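Local coordinates for protein ACDH-11, isoform b (Caenorhabditis elegans, PDB 4Y9J) that is a flavoprotein of the acyl-CoA dehydrogenase family, built as an assembly of four chains that binds flavin-adenine dinucleotide together with the ligand UCC, at residues G140-S143 and C144-A147; T169-V172 and D173-S177; P412-S415 and E416-C420; K500-Q503 and K504-K508; D521-A524 and R525-F529. All coordinates share one frame; numbering follows the deposited sequence.

Interaction 1 (G140-S143 and C144-A147); sequences GLVS and CPMA. With UCC (S-{(3S,5R,9R)-1-[(2R,3S,4R,5R)-5-(6-amino-9H-purin-9-yl)-4-hydroxy-3-(phosphonooxy)tetrahydrofuran-2-yl]-3,5,9-trihydroxy-8,8-dimethyl-3,5-dioxido-10,14-dioxo-2,4,6-trioxa-11,15-diaza-3lambda~5~,5lambda~5~-diphosphaheptadecan-17-yl} undecanethioate), chain F.
L141 O takes the amide of C144 at 3.0 Å from C144 N, with the donor 59° above the carbonyl plane. The bond closes a turn just where helix 143-158 starts. One residue on, V142 O receives M146 N at 3.1 Å, this time in the carbonyl plane, and the ring of P145, which has no N-H to offer, lies beside the same oxygen with CG 3.2 Å from V142 O. S143 O follows with A147 N. Beside these bonds, the CD1 methyl of L141 rests on CB of C144 at 3.9 Å, while V142 turns CG1 to CG of M146 on the side packed against helix 96-107. The other side meets the alkyl chain of UCC. S143 OG stands between its backbone N and carbonyl carbon (chi1 47°), which brings it 3.5 Å from UCC C10. C144 SG, opposite its own N (chi1 162°), lies 3.8 Å from UCC CA4, and A147 CB comes to 3.5 Å from UCC CA8. Hydroxyl, thiol and methyl each have a carbon as nearest ligand atom; S143, C144 and A147 thus meet UCC by van der Waals contact, consistent with a wall suited to an apolar chain.

Interaction 2 (T169-V172 and D173-S177); sequences TEAV and DRLRS
E170 and R174 form a salt bridge one turn apart, OE2 of E170 standing 3.2 Å from NH1 of R174. The carboxylate is met on its anti side, with the nitrogen 33° out of the carboxylate plane, whereas OE2 lies in the plane of the guanidinium at its edge. The planes are 43° apart, and a single N-H...O bond joins the groups, not a two-pronged pair. The two side chains run alongside and point the same way: E170 is extended beyond CG, and its CG touches CD of R174 at 3.7 Å, where the arginine chain then bends at chi3 (78°) to bring NH1 round. R174 has a second tie, for its NE donates to the carbonyl of K182, which helps fix the rotation of the guanidinium. The backbone carries four helical bonds, the shortest from L175 N to A171 O at 2.8 Å. R176 N still reaches V172 O at 3.1 Å as the helix comes to its end. Outward from these, V172 lies beside R176 with CG1 3.8 Å from CD of R176, while the arginine's NH2 pairs with D117. A171 CB meets CD1 of L175 at 4.1 Å. D173 leans its carboxylate back over T169 O, and OD1 bonds the hydroxyl of Y162. The buried side of helix 166-175 packs on helix 143-158, L175 against T149, A152 and V153 and V172 against L156, while E170 and R174 lie on W184 in the loop leading to strand 186-189.

Interaction 3 (P412-S415 and E416-C420); sequences PMVS and EGIEC. With FAD (flavin-adenine dinucleotide), chain C.
S415 and E419 are joined through water 1, which lies 2.6 Å from OE1 of the E419 carboxylate and 2.8 Å from S415 O. More acceptors surround this water than it has protons, so not all of these bonds can hold at once. The carboxylate is carried out by an extended chain with CG anti to the backbone N (chi1 -180°). OE1 also forms a salt bridge with K408 of the second subunit, and T449 of that subunit bonds OE2. The second flat group, the carboxylate of E416, swings off the helix at chi2 (64°); it meets the same K408 and R525 of that subunit, both as salt bridges. Beneath these groups the helix runs on by its own bonds, E416 N to P412 O at 3.1 Å and I418 N to V414 O at 2.9 Å. The last one loosens, E419 N reaching S415 O in a weak bond of 3.3 Å. I418 lays its CG1 3.3 Å from S415 O, and its CG2 faces CG1 of V414. At the end of the turn the ribose hydroxyl O3B of FAD makes a weak bond of 3.4 Å to E419 O, next to C420. The end of helix 389-419 thus belongs to the FAD site between two subunits, to which the second subunit adds Q188, M190 and T191, as is usual in acyl-CoA dehydrogenases.

Interaction 4 (K500-Q503 and K504-K508); sequences KQLQ and KLLVK
CG of L502, anti to its backbone N (chi1 172°), stands out across the helix, and its CD1 then turns toward the following turn; with CG beside its own N (chi1 -62°), L506 leans back toward L502. The two leucines cross obliquely, and their CD1 methyls meet at 3.5 Å, with CD1 of L502 also 3.9 Å from CG of L506. Q501 leaves the helix in the same way as L502, and the bend at chi2 (65°) carries its amide toward K504 and L505. CG of Q501 touches the CD1 methyl of L505 at 4.1 Å, and NE2 lies 4.0 Å from CB of K504, a contact with carbon. Four backbone bonds hold the two turns together, the shortest from V507 N to Q503 O at 2.8 Å; L506 N joins L502 O at 2.9 Å. The CG2 methyl of V507 settles 3.2 Å from Q503 O. The lysines take another course: K500 and K504 carry their chains away from the leucines, on the exposed side. The result is an amphipathic stretch of helix 486-512, its leucines turned inward. L502 packs on I531 of helix 524-545, and Q503 and L506 on L467 of helix 466-478. L505 lies against L570 and W572 of a loop, and K508 adds a cation-pi contact with W572, so helices on one side and this loop on another enclose the buried face.

Interaction 5 (D521-A524 and R525-F529); sequences DSVA and RHIAF
A524 and V523, which lose the most surface to the contact, stand at the start of helix 524-545: V523 is the N-cap and A524 opens the helix. V523 O receives I527 N at 3.1 Å in an almost straight bond (171° at the hydrogen), and A524 O receives A528 N at 3.0 Å. The side chains follow the first of these bonds: a chi1 of -66° sets CG1 of V523 beside the backbone N and leaves CG2 between N and the carbonyl carbon, where it meets CD1 of I527 at 4.0 Å, the two chains crossing at an angle. The methyl of A524 points away from the next turn and packs on L457 of helix 449-461 and L353 of the second subunit. The amide of R525, in the first turn, has water 2 as its acceptor, 3.1 Å from R525 N. The same water donates to S522 O at 2.9 Å and lies in the imidazole plane at the ring edge, 2.9 Å from ND1 of H526. It thus ties the residue before the cap to the first turn and helps fix the rotation of the ring, which also meets W574. R525 leads its chain away from the cap; its CG stands 3.7 Å above the plane of the F529 ring, offset toward the rim, and its guanidinium is held by N450 through NE and by E416 of the second subunit. With valine as N-cap, an ordered water takes up the R525 amide at the helix start, which the helix itself does not pair.

In the fold
Interactions 4 and 5 touch, CD2 of L506 packing on CD1 of I527 at 3.9 Å, and join two successive helices of the C-terminal region. Interactions 1 and 2 lie on successive helices of the N-terminal region, their centres about 17 Å apart. Interaction 1 lines the UCC pocket, and the side chain of C144 comes within about 6 Å of a bound FAD; interaction 3 reaches the ribose of a different FAD copy. Interactions 3 and 5, about 9 Å apart at their nearest atoms in one chain, also meet between chains, since E416 of one subunit pairs with R525 of the second. Interaction 4 is far from interaction 1, their centres about 40 Å apart.

Interaction 1 (G140-S143 and C144-A147)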
# COMPACT_ATOMS: atom_id res chain seq x y z
N GLY B 140 -10.37 17.77 8.71
CA GLY B 140 -9.35 16.74 8.53
C GLY B 140 -8.44 16.63 9.73
O GLY B 140 -7.27 16.41 9.59
N LEU B 141 -8.99 16.85 10.92
CA LEU B 141 -8.29 16.88 12.16
C LEU B 141 -7.27 17.99 12.40
O LEU B 141 -6.50 17.97 13.37
CB LEU B 141 -7.68 15.47 12.48
CG LEU B 141 -8.43 14.69 13.52
CD1 LEU B 141 -8.35 15.39 14.89
CD2 LEU B 141 -9.85 14.40 13.13
N VAL B 142 -7.27 18.99 11.54
CA VAL B 142 -6.58 20.24 11.82
C VAL B 142 -7.13 20.93 13.07
O VAL B 142 -6.39 21.68 13.72
CB VAL B 142 -6.45 21.11 10.55
CG1 VAL B 142 -5.82 22.49 10.90
CG2 VAL B 142 -5.51 20.39 9.58
N SER B 143 -8.35 20.56 13.48
CA SER B 143 -8.86 20.89 14.75
C SER B 143 -7.93 20.58 15.89
O SER B 143 -7.99 21.26 16.90
CB SER B 143 -10.19 20.15 14.96
OG SER B 143 -10.00 18.76 14.57
N CYS B 144 -7.15 19.49 15.83
CA CYS B 144 -6.27 19.14 16.94
C CYS B 144 -5.12 20.14 17.16
O CYS B 144 -5.04 20.75 18.24
CB CYS B 144 -5.82 17.69 16.79
SG CYS B 144 -4.38 17.24 17.71
N PRO B 145 -4.32 20.43 16.15
CA PRO B 145 -3.35 21.47 16.38
C PRO B 145 -3.99 22.84 16.65
O PRO B 145 -3.37 23.62 17.36
CB PRO B 145 -2.50 21.49 15.11
CG PRO B 145 -3.31 20.74 14.11
CD PRO B 145 -4.06 19.72 14.88
N MET B 146 -5.19 23.14 16.14
CA MET B 146 -5.80 24.43 16.51
C MET B 146 -6.09 24.46 18.04
O MET B 146 -5.87 25.50 18.68
CB MET B 146 -7.07 24.72 15.71
CG MET B 146 -6.85 24.96 14.24
SD MET B 146 -5.75 26.39 14.00
CE MET B 146 -4.30 25.76 13.28
N ALA B 147 -6.54 23.35 18.59
CA ALA B 147 -6.80 23.28 20.04
C ALA B 147 -5.54 23.57 20.86
O ALA B 147 -5.57 24.35 21.79
CB ALA B 147 -7.37 21.97 20.46
OA1 UCC F . -4.39 14.11 24.84
CA1 UCC F . -3.65 15.11 24.51
CA2 UCC F . -3.56 15.84 23.16
CA3 UCC F . -4.65 15.66 22.16
CA4 UCC F . -5.02 17.01 21.45
CA5 UCC F . -6.43 17.44 21.88
CA6 UCC F . -7.22 17.96 20.73
CA7 UCC F . -8.62 18.38 21.15
CA8 UCC F . -9.02 18.99 19.86
CA9 UCC F . -10.30 18.70 19.28
C10 UCC F . -10.23 17.96 18.02
C11 UCC F . -10.95 16.67 18.39
S UCC F . -2.51 15.85 25.50
CP1 UCC F . -2.49 14.98 27.12
CP2 UCC F . -3.78 15.03 27.88
NP1 UCC F . -3.62 14.58 29.28
CP3 UCC F . -4.61 14.85 30.13
OP1 UCC F . -5.69 15.35 29.80
CP4 UCC F . -4.34 14.60 31.60
CP5 UCC F . -5.47 13.74 32.18
NP2 UCC F . -5.19 13.73 33.61
CP6 UCC F . -5.55 14.69 34.46
OP2 UCC F . -6.27 15.64 34.14
CP8 UCC F . -5.12 14.47 35.89
OP3 UCC F . -6.25 14.76 36.77
CPB UCC F . -4.05 15.38 36.43
CP7 UCC F . -4.13 16.89 36.11
CP9 UCC F . -2.91 15.14 35.35
CPA UCC F . -3.23 14.80 37.60
O7 UCC F . -2.20 15.73 37.98
P2 UCC F . -1.54 15.65 39.46
O21 UCC F . -0.44 16.69 39.60
O22 UCC F . -1.36 14.15 39.76
O6 UCC F . -2.84 16.06 40.35
P1 UCC F . -3.04 17.32 41.30
O11 UCC F . -2.04 17.36 42.45
O12 UCC F . -4.51 17.26 41.61
O5' UCC F . -2.75 18.55 40.22
C5' UCC F . -1.65 19.47 40.44
C4' UCC F . -2.12 20.94 40.40
C3' UCC F . -3.16 21.22 41.48
O3' UCC F . -2.96 22.57 41.83
P3 UCC F . -2.48 23.01 43.26
O33 UCC F . -2.32 24.51 43.09
O32 UCC F . -1.11 22.40 43.41
O31 UCC F . -3.61 22.51 44.21
C2' UCC F . -4.52 21.07 40.81
O2' UCC F . -5.54 21.94 41.30
O4' UCC F . -2.77 21.21 39.14
C1' UCC F . -4.12 21.56 39.41
N9 UCC F . -4.99 21.12 38.31
C4 UCC F . -5.81 21.96 37.68
N3 UCC F . -6.06 23.29 37.74
C8 UCC F . -5.13 19.86 37.84
N7 UCC F . -6.04 19.86 36.85
C5 UCC F . -6.49 21.13 36.69
C6 UCC F . -7.42 21.84 35.77
N6 UCC F . -8.08 21.12 34.83
N1 UCC F . -7.63 23.18 35.97
C2 UCC F . -6.96 23.86 36.93

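Interaction 2 (T169-V172 and D173-S177)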
# COMPACT_ATOMS: atom_id res chain seq x y z
N THR B 169 7.31 34.96 23.69
CA THR B 169 6.76 36.18 23.06
C THR B 169 6.64 35.96 21.52
O THR B 169 5.58 36.22 20.94
CB THR B 169 7.60 37.41 23.42
OG1 THR B 169 7.60 37.62 24.85
CG2 THR B 169 7.13 38.63 22.68
N GLU B 170 7.69 35.46 20.91
CA GLU B 170 7.64 35.10 19.47
C GLU B 170 6.56 34.07 19.20
O GLU B 170 5.78 34.21 18.26
CB GLU B 170 8.98 34.60 18.95
CG GLU B 170 8.82 34.06 17.51
CD GLU B 170 10.12 33.61 16.88
OE1 GLU B 170 11.00 33.07 17.60
OE2 GLU B 170 10.22 33.82 15.64
N ALA B 171 6.47 33.06 20.06
CA ALA B 171 5.46 32.02 19.93
C ALA B 171 4.07 32.62 20.00
O ALA B 171 3.24 32.39 19.14
CB ALA B 171 5.65 30.92 20.98
N VAL B 172 3.80 33.43 20.99
CA VAL B 172 2.49 34.02 21.09
C VAL B 172 2.11 34.79 19.79
O VAL B 172 0.96 34.61 19.31
CB VAL B 172 2.39 34.92 22.33
CG1 VAL B 172 1.18 35.83 22.27
CG2 VAL B 172 2.29 34.03 23.55
N ASP B 173 3.00 35.62 19.29
CA ASP B 173 2.75 36.44 18.09
C ASP B 173 2.47 35.56 16.87
O ASP B 173 1.54 35.79 16.15
CB ASP B 173 3.89 37.40 17.79
CG ASP B 173 3.96 38.59 18.76
OD1 ASP B 173 2.92 38.89 19.37
OD2 ASP B 173 5.03 39.23 18.89
N ARG B 174 3.25 34.50 16.70
CA ARG B 174 3.07 33.58 15.57
C ARG B 174 1.91 32.64 15.68
O ARG B 174 1.24 32.43 14.71
CB ARG B 174 4.34 32.81 15.35
CG ARG B 174 5.38 33.88 15.01
CD ARG B 174 6.70 33.32 14.59
NE ARG B 174 6.63 32.87 13.22
CZ ARG B 174 7.67 32.74 12.41
NH1 ARG B 174 8.89 33.03 12.84
NH2 ARG B 174 7.49 32.26 11.20
N LEU B 175 1.67 32.11 16.86
CA LEU B 175 0.52 31.29 17.09
C LEU B 175 -0.77 32.03 16.80
O LEU B 175 -1.74 31.40 16.33
CB LEU B 175 0.50 30.70 18.50
CG LEU B 175 1.69 29.79 18.88
CD1 LEU B 175 1.81 29.61 20.39
CD2 LEU B 175 1.59 28.43 18.22
N ARG B 176 -0.83 33.34 17.10
CA ARG B 176 -2.02 34.16 16.82
C ARG B 176 -2.05 34.77 15.42
O ARG B 176 -2.97 35.49 15.09
CB ARG B 176 -2.03 35.39 17.78
CG ARG B 176 -2.17 35.05 19.22
CD ARG B 176 -1.86 36.27 20.09
NE ARG B 176 -2.81 37.35 19.83
CZ ARG B 176 -2.77 38.56 20.37
NH1 ARG B 176 -1.77 38.91 21.20
NH2 ARG B 176 -3.70 39.47 20.02
N SER B 177 -1.03 34.60 14.59
CA SER B 177 -1.00 35.32 13.33
C SER B 177 -2.02 34.87 12.32
O SER B 177 -2.31 33.67 12.17
CB SER B 177 0.33 35.17 12.71
OG SER B 177 0.44 35.86 11.50

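Interaction 3 (P412-S415 and E416-C420)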
# COMPACT_ATOMS: atom_id res chain seq x y z
N PRO B 412 -22.10 6.94 20.67
CA PRO B 412 -23.41 6.36 20.39
C PRO B 412 -24.29 7.18 19.46
O PRO B 412 -25.08 6.57 18.72
CB PRO B 412 -24.07 6.28 21.77
CG PRO B 412 -22.91 6.25 22.73
CD PRO B 412 -21.83 7.10 22.11
N MET B 413 -24.22 8.50 19.54
CA MET B 413 -25.03 9.31 18.64
C MET B 413 -24.53 9.18 17.17
O MET B 413 -25.34 9.05 16.25
CB MET B 413 -25.03 10.77 19.03
CG MET B 413 -26.20 11.48 18.35
SD MET B 413 -26.32 13.18 18.79
CE MET B 413 -26.92 12.91 20.48
N VAL B 414 -23.24 9.21 16.92
CA VAL B 414 -22.76 9.11 15.55
C VAL B 414 -23.02 7.67 15.04
O VAL B 414 -23.41 7.53 13.90
CB VAL B 414 -21.29 9.48 15.41
CG1 VAL B 414 -20.80 9.26 13.98
CG2 VAL B 414 -21.12 10.93 15.78
N SER B 415 -22.92 6.67 15.93
CA SER B 415 -23.26 5.29 15.55
C SER B 415 -24.73 5.21 15.04
O SER B 415 -25.01 4.50 14.08
CB SER B 415 -22.97 4.32 16.69
OG SER B 415 -23.33 3.00 16.37
N GLU B 416 -25.65 5.80 15.79
CA GLU B 416 -27.06 5.88 15.41
C GLU B 416 -27.23 6.58 14.08
O GLU B 416 -27.99 6.16 13.21
CB GLU B 416 -27.93 6.58 16.50
CG GLU B 416 -29.42 6.34 16.36
CD GLU B 416 -29.78 4.88 16.54
OE1 GLU B 416 -29.49 4.34 17.65
OE2 GLU B 416 -30.35 4.28 15.58
N GLY B 417 -26.47 7.63 13.89
CA GLY B 417 -26.52 8.39 12.65
C GLY B 417 -26.07 7.64 11.43
O GLY B 417 -26.75 7.70 10.37
N ILE B 418 -24.99 6.91 11.55
CA ILE B 418 -24.53 6.14 10.41
C ILE B 418 -25.51 5.06 10.03
O ILE B 418 -25.74 4.84 8.86
CB ILE B 418 -23.09 5.61 10.46
CG1 ILE B 418 -22.89 4.62 11.49
CG2 ILE B 418 -21.95 6.73 10.53
CD1 ILE B 418 -21.69 3.78 11.17
N GLU B 419 -26.24 4.51 11.00
CA GLU B 419 -27.25 3.50 10.74
C GLU B 419 -28.44 4.06 9.95
O GLU B 419 -29.08 3.30 9.25
CB GLU B 419 -27.70 2.88 12.08
CG GLU B 419 -28.76 1.79 12.03
CD GLU B 419 -29.01 1.18 13.41
OE1 GLU B 419 -28.04 1.21 14.23
OE2 GLU B 419 -30.16 0.74 13.70
N CYS B 420 -28.72 5.37 10.03
CA CYS B 420 -29.73 5.96 9.20
C CYS B 420 -29.45 5.74 7.70
O CYS B 420 -30.37 5.86 6.89
CB CYS B 420 -29.87 7.46 9.41
SG CYS B 420 -30.37 7.92 11.10
PA FAD C . -31.73 1.28 3.68
O1A FAD C . -33.06 0.45 3.81
O2A FAD C . -31.62 2.20 2.46
O5B FAD C . -31.53 2.34 4.91
C5B FAD C . -31.67 1.90 6.24
C4B FAD C . -32.28 3.05 6.99
O4B FAD C . -33.62 3.12 6.45
C3B FAD C . -32.32 2.71 8.47
O3B FAD C . -32.40 3.88 9.33
C2B FAD C . -33.62 1.89 8.54
O2B FAD C . -34.23 1.95 9.82
C1B FAD C . -34.45 2.74 7.59
N9A FAD C . -35.68 2.04 7.20
C8A FAD C . -35.78 1.10 6.19
N7A FAD C . -37.11 0.70 6.11
C5A FAD C . -37.84 1.41 7.07
C6A FAD C . -39.24 1.48 7.52
N6A FAD C . -40.10 0.68 6.88
N1A FAD C . -39.58 2.34 8.52
C2A FAD C . -38.70 3.13 9.16
N3A FAD C . -37.40 3.11 8.80
C4A FAD C . -36.91 2.29 7.81
N1 FAD C . -26.93 -8.07 1.91
C2 FAD C . -27.06 -9.25 1.27
O2 FAD C . -28.16 -9.51 0.79
N3 FAD C . -26.08 -10.15 1.22
C4 FAD C . -24.88 -9.93 1.71
O4 FAD C . -23.94 -10.74 1.61
C4X FAD C . -24.62 -8.64 2.41
N5 FAD C . -23.39 -8.28 2.90
C5X FAD C . -23.22 -7.11 3.59
C6 FAD C . -21.98 -6.74 4.14
C7 FAD C . -21.86 -5.51 4.83
C7M FAD C . -20.56 -5.14 5.44
C8 FAD C . -23.02 -4.62 4.94
C8M FAD C . -22.90 -3.28 5.68
C9 FAD C . -24.24 -4.96 4.40
C9A FAD C . -24.38 -6.17 3.72
N10 FAD C . -25.57 -6.51 3.13
C10 FAD C . -25.75 -7.73 2.47
C1' FAD C . -26.66 -5.54 3.16
C2' FAD C . -27.50 -5.35 4.40
O2' FAD C . -28.36 -6.49 4.63
C3' FAD C . -28.19 -4.00 4.13
O3' FAD C . -27.27 -2.92 4.31
C4' FAD C . -29.24 -3.85 5.18
O4' FAD C . -30.26 -4.84 4.89
C5' FAD C . -29.74 -2.39 5.16
O5' FAD C . -30.34 -2.15 3.88
P FAD C . -29.82 -0.86 2.99
O1P FAD C . -28.31 -0.87 2.96
O2P FAD C . -30.57 -0.95 1.65
O3P FAD C . -30.37 0.36 3.90
O HOH W 1 -25.57 1.84 14.65

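Interaction 4 (K500-Q503 and K504-K508)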
# COMPACT_ATOMS: atom_id res chain seq x y z
N LYS B 500 -32.20 19.65 43.83
CA LYS B 500 -32.40 19.51 45.30
C LYS B 500 -31.92 18.14 45.78
O LYS B 500 -31.19 18.00 46.77
CB LYS B 500 -33.83 19.72 45.68
CG LYS B 500 -33.88 19.83 47.14
CD LYS B 500 -35.30 19.76 47.61
CE LYS B 500 -35.30 19.95 49.11
NZ LYS B 500 -35.99 21.20 49.48
N GLN B 501 -32.24 17.14 44.98
CA GLN B 501 -31.78 15.78 45.26
C GLN B 501 -30.25 15.60 45.20
O GLN B 501 -29.71 14.98 46.08
CB GLN B 501 -32.49 14.79 44.34
CG GLN B 501 -32.06 13.32 44.54
CD GLN B 501 -32.41 12.72 45.90
OE1 GLN B 501 -32.45 11.51 46.03
NE2 GLN B 501 -32.62 13.55 46.90
N LEU B 502 -29.57 16.18 44.21
CA LEU B 502 -28.12 16.17 44.17
C LEU B 502 -27.47 16.82 45.40
O LEU B 502 -26.52 16.31 45.99
CB LEU B 502 -27.65 16.92 42.92
CG LEU B 502 -26.17 17.21 42.78
CD1 LEU B 502 -25.38 15.90 42.59
CD2 LEU B 502 -25.93 18.07 41.55
N GLN B 503 -27.95 18.00 45.76
CA GLN B 503 -27.43 18.74 46.91
C GLN B 503 -27.56 17.87 48.16
O GLN B 503 -26.61 17.69 48.93
CB GLN B 503 -28.25 20.01 47.11
CG GLN B 503 -28.13 21.00 45.96
CD GLN B 503 -29.08 22.18 46.10
OE1 GLN B 503 -30.18 22.08 46.64
NE2 GLN B 503 -28.63 23.33 45.60
N LYS B 504 -28.74 17.31 48.30
CA LYS B 504 -29.05 16.43 49.42
C LYS B 504 -28.06 15.26 49.51
O LYS B 504 -27.50 14.99 50.58
CB LYS B 504 -30.48 15.95 49.28
CG LYS B 504 -31.14 15.61 50.57
CD LYS B 504 -31.09 14.13 50.81
CE LYS B 504 -31.78 13.84 52.14
NZ LYS B 504 -32.51 12.57 51.95
N LEU B 505 -27.80 14.62 48.36
CA LEU B 505 -26.88 13.48 48.30
C LEU B 505 -25.46 13.87 48.63
O LEU B 505 -24.79 13.19 49.41
CB LEU B 505 -26.92 12.84 46.90
CG LEU B 505 -28.23 12.08 46.67
CD1 LEU B 505 -28.42 11.64 45.23
CD2 LEU B 505 -28.31 10.88 47.59
N LEU B 506 -25.01 14.97 48.06
CA LEU B 506 -23.65 15.42 48.30
C LEU B 506 -23.44 15.89 49.73
O LEU B 506 -22.34 15.72 50.28
CB LEU B 506 -23.26 16.52 47.30
CG LEU B 506 -23.28 16.02 45.85
CD1 LEU B 506 -22.98 17.15 44.88
CD2 LEU B 506 -22.25 14.93 45.72
N VAL B 507 -24.48 16.45 50.34
CA VAL B 507 -24.44 16.79 51.77
C VAL B 507 -24.33 15.51 52.61
O VAL B 507 -23.56 15.44 53.56
CB VAL B 507 -25.66 17.68 52.21
CG1 VAL B 507 -25.75 17.81 53.73
CG2 VAL B 507 -25.53 19.07 51.59
N LYS B 508 -25.07 14.46 52.27
CA LYS B 508 -24.94 13.22 53.03
C LYS B 508 -23.53 12.62 52.92
O LYS B 508 -23.08 11.94 53.84
CB LYS B 508 -25.92 12.15 52.53
CG LYS B 508 -27.39 12.38 52.82
CD LYS B 508 -28.20 11.10 52.62
CE LYS B 508 -27.77 10.00 53.59
NZ LYS B 508 -28.91 9.47 54.35

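Interaction 5 (D521-A524 and R525-F529)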
# COMPACT_ATOMS: atom_id res chain seq x y z
N ASP B 521 -15.85 8.70 44.97
CA ASP B 521 -15.15 8.42 43.75
C ASP B 521 -15.85 7.37 42.85
O ASP B 521 -15.79 7.47 41.64
CB ASP B 521 -13.68 8.01 44.01
CG ASP B 521 -13.54 6.88 45.03
OD1 ASP B 521 -14.07 6.97 46.17
OD2 ASP B 521 -12.78 5.93 44.74
N SER B 522 -16.49 6.38 43.49
CA SER B 522 -17.21 5.30 42.80
C SER B 522 -18.30 5.84 41.90
O SER B 522 -18.54 5.31 40.78
CB SER B 522 -17.83 4.31 43.82
OG SER B 522 -18.09 3.15 43.06
N VAL B 523 -18.90 6.95 42.33
CA VAL B 523 -20.04 7.54 41.62
C VAL B 523 -19.66 8.82 40.91
O VAL B 523 -20.52 9.62 40.54
CB VAL B 523 -21.27 7.72 42.53
CG1 VAL B 523 -21.80 6.35 42.97
CG2 VAL B 523 -20.95 8.54 43.78
N ALA B 524 -18.37 9.04 40.69
CA ALA B 524 -17.95 10.35 40.13
C ALA B 524 -18.62 10.63 38.74
O ALA B 524 -18.99 11.75 38.44
CB ALA B 524 -16.46 10.40 40.03
N ARG B 525 -18.80 9.60 37.88
CA ARG B 525 -19.40 9.83 36.60
C ARG B 525 -20.89 10.19 36.70
O ARG B 525 -21.39 11.03 35.97
CB ARG B 525 -19.16 8.58 35.65
CG ARG B 525 -19.72 8.82 34.29
CD ARG B 525 -19.74 7.59 33.37
NE ARG B 525 -18.42 7.15 33.03
CZ ARG B 525 -18.15 6.49 31.89
NH1 ARG B 525 -19.11 6.22 31.00
NH2 ARG B 525 -16.91 6.13 31.66
N HIS B 526 -21.60 9.54 37.61
CA HIS B 526 -23.01 9.83 37.82
C HIS B 526 -23.21 11.27 38.32
O HIS B 526 -24.10 11.94 37.89
CB HIS B 526 -23.63 8.84 38.78
CG HIS B 526 -23.58 7.42 38.31
ND1 HIS B 526 -22.41 6.67 38.30
CD2 HIS B 526 -24.55 6.61 37.85
CE1 HIS B 526 -22.68 5.45 37.84
NE2 HIS B 526 -23.96 5.40 37.55
N ILE B 527 -22.35 11.72 39.24
CA ILE B 527 -22.35 13.11 39.73
C ILE B 527 -22.09 14.06 38.55
O ILE B 527 -22.91 14.96 38.31
CB ILE B 527 -21.29 13.31 40.85
CG1 ILE B 527 -21.68 12.50 42.07
CG2 ILE B 527 -21.09 14.81 41.17
CD1 ILE B 527 -20.66 12.44 43.19
N ALA B 528 -21.03 13.82 37.77
CA ALA B 528 -20.71 14.67 36.65
C ALA B 528 -21.84 14.75 35.61
O ALA B 528 -22.16 15.84 35.13
CB ALA B 528 -19.37 14.29 36.02
N PHE B 529 -22.44 13.61 35.26
CA PHE B 529 -23.54 13.58 34.30
C PHE B 529 -24.79 14.35 34.81
O PHE B 529 -25.53 14.94 34.04
CB PHE B 529 -23.94 12.14 34.04
CG PHE B 529 -23.14 11.41 32.98
CD1 PHE B 529 -21.84 11.68 32.68
CD2 PHE B 529 -23.74 10.28 32.33
CE1 PHE B 529 -21.14 11.01 31.67
CE2 PHE B 529 -23.02 9.58 31.35
CZ PHE B 529 -21.73 9.95 31.01
O HOH W 2 -19.48 6.63 38.35